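Local coordinates for RNA-binding protein (Sulfolobus solfataricus, PDB 2NRQ) that is of unknown function, belonging to an archaeal family that resembles RNA-binding proteins in structure but probably does not bind RNA, at residues A[75-78]-A[79-82]; A[91-94]-A[95-98]. All coordinates share one frame; numbering follows the deposited sequence.

Interaction 1. Residues A[75-78]-A[79-82]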
loop_
_atom_site.group_PDB
_atom_site.type_symbol
_atom_site.label_atom_id
_atom_site.label_comp_id
_atom_site.label_asym_id
_atom_site.label_seq_id
_atom_site.Cartn_x
_atom_site.Cartn_y
_atom_site.Cartn_z
ATOM N N LYS A 75 -0.120 6.497 9.872
ATOM C CA LYS A 75 -0.398 5.191 10.446
ATOM C C LYS A 75 0.861 4.375 10.645
ATOM O O LYS A 75 0.955 3.587 11.583
ATOM C CB LYS A 75 -1.347 4.417 9.542
ATOM C CG LYS A 75 -2.750 4.983 9.463
ATOM C CD LYS A 75 -3.723 4.177 10.297
ATOM C CE LYS A 75 -5.147 4.460 9.867
ATOM N NZ LYS A 75 -6.114 3.552 10.535
ATOM N N ILE A 76 1.832 4.554 9.761
ATOM C CA ILE A 76 3.071 3.797 9.871
ATOM C C ILE A 76 3.886 4.213 11.103
ATOM O O ILE A 76 3.919 5.391 11.469
ATOM C CB ILE A 76 3.931 3.979 8.605
ATOM C CG1 ILE A 76 5.045 2.940 8.584
ATOM C CG2 ILE A 76 4.513 5.383 8.564
ATOM C CD1 ILE A 76 5.891 2.989 7.334
ATOM N N GLU A 77 4.528 3.243 11.749
ATOM C CA GLU A 77 5.359 3.535 12.913
ATOM C C GLU A 77 6.649 4.213 12.424
ATOM O O GLU A 77 7.109 3.949 11.306
ATOM C CB GLU A 77 5.659 2.248 13.679
ATOM C CG GLU A 77 5.986 1.055 12.801
ATOM C CD GLU A 77 6.004 -0.256 13.578
ATOM O OE1 GLU A 77 4.978 -0.585 14.217
ATOM O OE2 GLU A 77 7.041 -0.959 13.547
ATOM N N THR A 78 7.215 5.094 13.248
ATOM C CA THR A 78 8.423 5.843 12.888
ATOM C C THR A 78 9.580 4.958 12.437
ATOM O O THR A 78 10.346 5.310 11.535
ATOM C CB THR A 78 8.905 6.707 14.064
ATOM O OG1 THR A 78 7.842 6.873 15.011
ATOM C CG2 THR A 78 9.342 8.073 13.559
ATOM N N SER A 79 9.707 3.809 13.086
ATOM C CA SER A 79 10.745 2.842 12.772
ATOM C C SER A 79 10.711 2.528 11.272
ATOM O O SER A 79 11.659 2.828 10.540
ATOM C CB SER A 79 10.498 1.580 13.596
ATOM O OG SER A 79 11.548 0.654 13.444
ATOM N N GLU A 80 9.600 1.951 10.820
ATOM C CA GLU A 80 9.405 1.595 9.414
ATOM C C GLU A 80 9.533 2.792 8.467
ATOM O O GLU A 80 10.015 2.646 7.338
ATOM C CB GLU A 80 8.029 0.942 9.228
ATOM C CG GLU A 80 7.749 -0.232 10.170
ATOM C CD GLU A 80 8.621 -1.452 9.905
ATOM O OE1 GLU A 80 8.577 -2.399 10.717
ATOM O OE2 GLU A 80 9.347 -1.477 8.895
ATOM N N LEU A 81 9.097 3.965 8.922
ATOM C CA LEU A 81 9.159 5.189 8.113
ATOM C C LEU A 81 10.615 5.535 7.769
ATOM O O LEU A 81 10.963 5.803 6.607
ATOM C CB LEU A 81 8.514 6.351 8.868
ATOM C CG LEU A 81 8.502 7.693 8.133
ATOM C CD1 LEU A 81 7.902 7.529 6.732
ATOM C CD2 LEU A 81 7.726 8.707 8.961
HETATM N N MSE A 82 11.461 5.524 8.793
HETATM C CA MSE A 82 12.872 5.795 8.611
HETATM C C MSE A 82 13.427 4.740 7.652
HETATM O O MSE A 82 14.188 5.053 6.720
HETATM C CB MSE A 82 13.581 5.706 9.953
HETATM C CG MSE A 82 15.091 5.803 9.832
HETATM SE SE MSE A 82 15.642 7.515 9.052
HETATM C CE MSE A 82 16.097 6.951 7.260
#
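Ile76 lays the end of its side chain across Glu80 at the first turn of helix 78-85, CD1 coming 3.5 Å from Glu80 CB. Its CG1 stands anti to the backbone N (chi1 -167°), and the extended chain carries CD1 over the turn, while the CG2 branch meets Leu81 CB at 4.1 Å. This is the close-packed, buried side: Ile76 and Leu81 are the aliphatic pair that suits it, Leu81 also touching Val142 of helix 134-145, and Glu80 offers its CB methylene while its side chain reaches Val113 and Leu114. Ser79 makes the solvent side, a small polar residue at a helix start; Thr78, partly exposed, leans on Arg145. Glu77 is the N-cap residue, and its carbonyl O accepts the Leu81 N-H at 3.1 Å. The next helical bond runs from Met82 N, in a selenomethionine, to Thr78 O. Glu77 and Glu80 lie alongside each other, CG to CG 3.4 Å, with carboxylate planes 28° apart. Glu77 OE2 and Glu80 OE1 are 3.5 Å apart. The salt bridge from Glu77 OE1 to Arg111 would favour the charged form of Glu77, so a raised pKa, if any, would more probably fall on the buried Glu80.

Interaction 2. Residues A[91-94]-A[95-98]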
loop_
_atom_site.group_PDB
_atom_site.type_symbol
_atom_site.label_atom_id
_atom_site.label_comp_id
_atom_site.label_asym_id
_atom_site.label_seq_id
_atom_site.Cartn_x
_atom_site.Cartn_y
_atom_site.Cartn_z
ATOM N N HIS A 91 13.140 1.862 -3.517
ATOM C CA HIS A 91 11.694 1.718 -3.599
ATOM C C HIS A 91 11.155 2.701 -4.618
ATOM O O HIS A 91 9.956 2.982 -4.657
ATOM C CB HIS A 91 11.086 2.014 -2.243
ATOM C CG HIS A 91 11.584 1.109 -1.173
ATOM N ND1 HIS A 91 11.623 1.475 0.154
ATOM C CD2 HIS A 91 12.082 -0.148 -1.236
ATOM C CE1 HIS A 91 12.127 0.481 0.864
ATOM N NE2 HIS A 91 12.414 -0.516 0.043
ATOM N N ILE A 92 12.055 3.223 -5.440
ATOM C CA ILE A 92 11.672 4.181 -6.450
ATOM C C ILE A 92 12.058 3.765 -7.853
ATOM O O ILE A 92 13.132 3.214 -8.091
ATOM C CB ILE A 92 12.261 5.556 -6.137
ATOM C CG1 ILE A 92 11.590 6.096 -4.872
ATOM C CG2 ILE A 92 12.072 6.495 -7.317
ATOM C CD1 ILE A 92 11.955 7.518 -4.519
ATOM N N ASP A 93 11.142 4.027 -8.773
ATOM C CA ASP A 93 11.311 3.718 -10.179
ATOM C C ASP A 93 10.578 4.813 -10.919
ATOM O O ASP A 93 9.342 4.871 -10.889
ATOM C CB ASP A 93 10.670 2.384 -10.516
ATOM C CG ASP A 93 10.040 2.388 -11.882
ATOM O OD1 ASP A 93 10.780 2.609 -12.864
ATOM O OD2 ASP A 93 8.806 2.188 -11.972
ATOM N N GLY A 94 11.329 5.678 -11.588
ATOM C CA GLY A 94 10.697 6.779 -12.292
ATOM C C GLY A 94 10.268 7.780 -11.237
ATOM O O GLY A 94 11.083 8.208 -10.418
ATOM N N SER A 95 8.992 8.143 -11.225
ATOM C CA SER A 95 8.512 9.099 -10.237
ATOM C C SER A 95 7.544 8.465 -9.239
ATOM O O SER A 95 6.911 9.162 -8.436
ATOM C CB SER A 95 7.837 10.281 -10.934
ATOM O OG SER A 95 7.696 11.373 -10.037
ATOM N N LYS A 96 7.429 7.142 -9.288
ATOM C CA LYS A 96 6.537 6.448 -8.376
ATOM C C LYS A 96 7.302 5.669 -7.316
ATOM O O LYS A 96 8.324 5.051 -7.592
ATOM C CB LYS A 96 5.584 5.534 -9.154
ATOM C CG LYS A 96 6.241 4.673 -10.194
ATOM C CD LYS A 96 5.207 3.861 -10.967
ATOM C CE LYS A 96 4.306 4.745 -11.835
ATOM N NZ LYS A 96 3.542 3.944 -12.854
ATOM N N LEU A 97 6.798 5.743 -6.090
ATOM C CA LEU A 97 7.382 5.084 -4.932
ATOM C C LEU A 97 6.595 3.813 -4.652
ATOM O O LEU A 97 5.371 3.860 -4.537
ATOM C CB LEU A 97 7.293 6.010 -3.716
ATOM C CG LEU A 97 7.770 5.459 -2.368
ATOM C CD1 LEU A 97 9.287 5.331 -2.373
ATOM C CD2 LEU A 97 7.315 6.385 -1.232
ATOM N N TYR A 98 7.293 2.685 -4.538
ATOM C CA TYR A 98 6.639 1.416 -4.268
ATOM C C TYR A 98 6.831 1.010 -2.816
ATOM O O TYR A 98 7.943 0.727 -2.388
ATOM C CB TYR A 98 7.203 0.318 -5.169
ATOM C CG TYR A 98 6.909 0.509 -6.637
ATOM C CD1 TYR A 98 6.026 -0.340 -7.307
ATOM C CD2 TYR A 98 7.504 1.544 -7.361
ATOM C CE1 TYR A 98 5.740 -0.163 -8.664
ATOM C CE2 TYR A 98 7.229 1.729 -8.714
ATOM C CZ TYR A 98 6.346 0.870 -9.359
ATOM O OH TYR A 98 6.079 1.044 -10.699
#
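Tyr98 turns the edge of its ring to His91, whose carbonyl O lies in the ring plane, 3.9 Å from Tyr98 CD2. Farther along the same ring Asp93 approaches obliquely, its carboxylate plane tilted 42° from the ring, and Asp93 OD2 stands 3.6 Å from Tyr98 CE2. From Asp93 OD2 to Tyr98 OH the distance is 3.2 Å. The imidazole of His91 is met slantwise by Tyr98 O, and the same side chain also rests on Leu114. With CG beside its backbone N (chi1 -66°), the Tyr98 ring reaches back along the hairpin toward Asp93.

The backbone is a tight two-residue hairpin, strand 92-93 returning as strand 96-101 through a type II' turn from Asp93 to Lys96. Gly94 takes the turn's positive phi (75°), which glycine adopts readily. In the hydrogen-bonded pair, Asp93 N bonds to Lys96 O at 3.2 Å, whereas the return bond from Lys96 N to Asp93 O is weak at 3.4 Å. Tyr98 N closes the open end on His91 O at 2.7 Å. Between these bonds sits the non-hydrogen-bonded pair, where Ile92 CG1 meets Leu97 CD1 at 3.5 Å. Both are beta-favouring aliphatics: buried Leu97 reaches Phe127, and the more exposed Ile92 packs against it. On the other face, with Asp93, Lys96 sets its CG by Asp93 O and lays its methylenes toward strand 121-126.

Asp93 OD2 and Lys96 NZ stay 5.6 Å apart, so any attraction between them is probably weak; backbone bonding and the Ile92-Leu97 contact tie the hairpin together.

Overall arrangement
From the N terminus, the chain reaches interaction 1 after helix 62-73, where the short connection through 75-78 turns into helix 78-85; local to one continuous helix start, it closes no larger loop. A partly unmodelled loop leads to interaction 2, which closes the two-residue hairpin loop at Gly94 and Ser95. The contacts lie in series, neither nested nor crossed, with centres about 18 Å apart and nearest atoms about 7 Å apart. Interaction 1 lies at the start of helix 78-85, packed on helix 134-145. In interaction 2, strand 92-93 is an outermost strand of the sheet within the chain, and strand 96-101 joins it to strand 121-126. Leu114 is a common neighbour, touched by Glu80 and by His91.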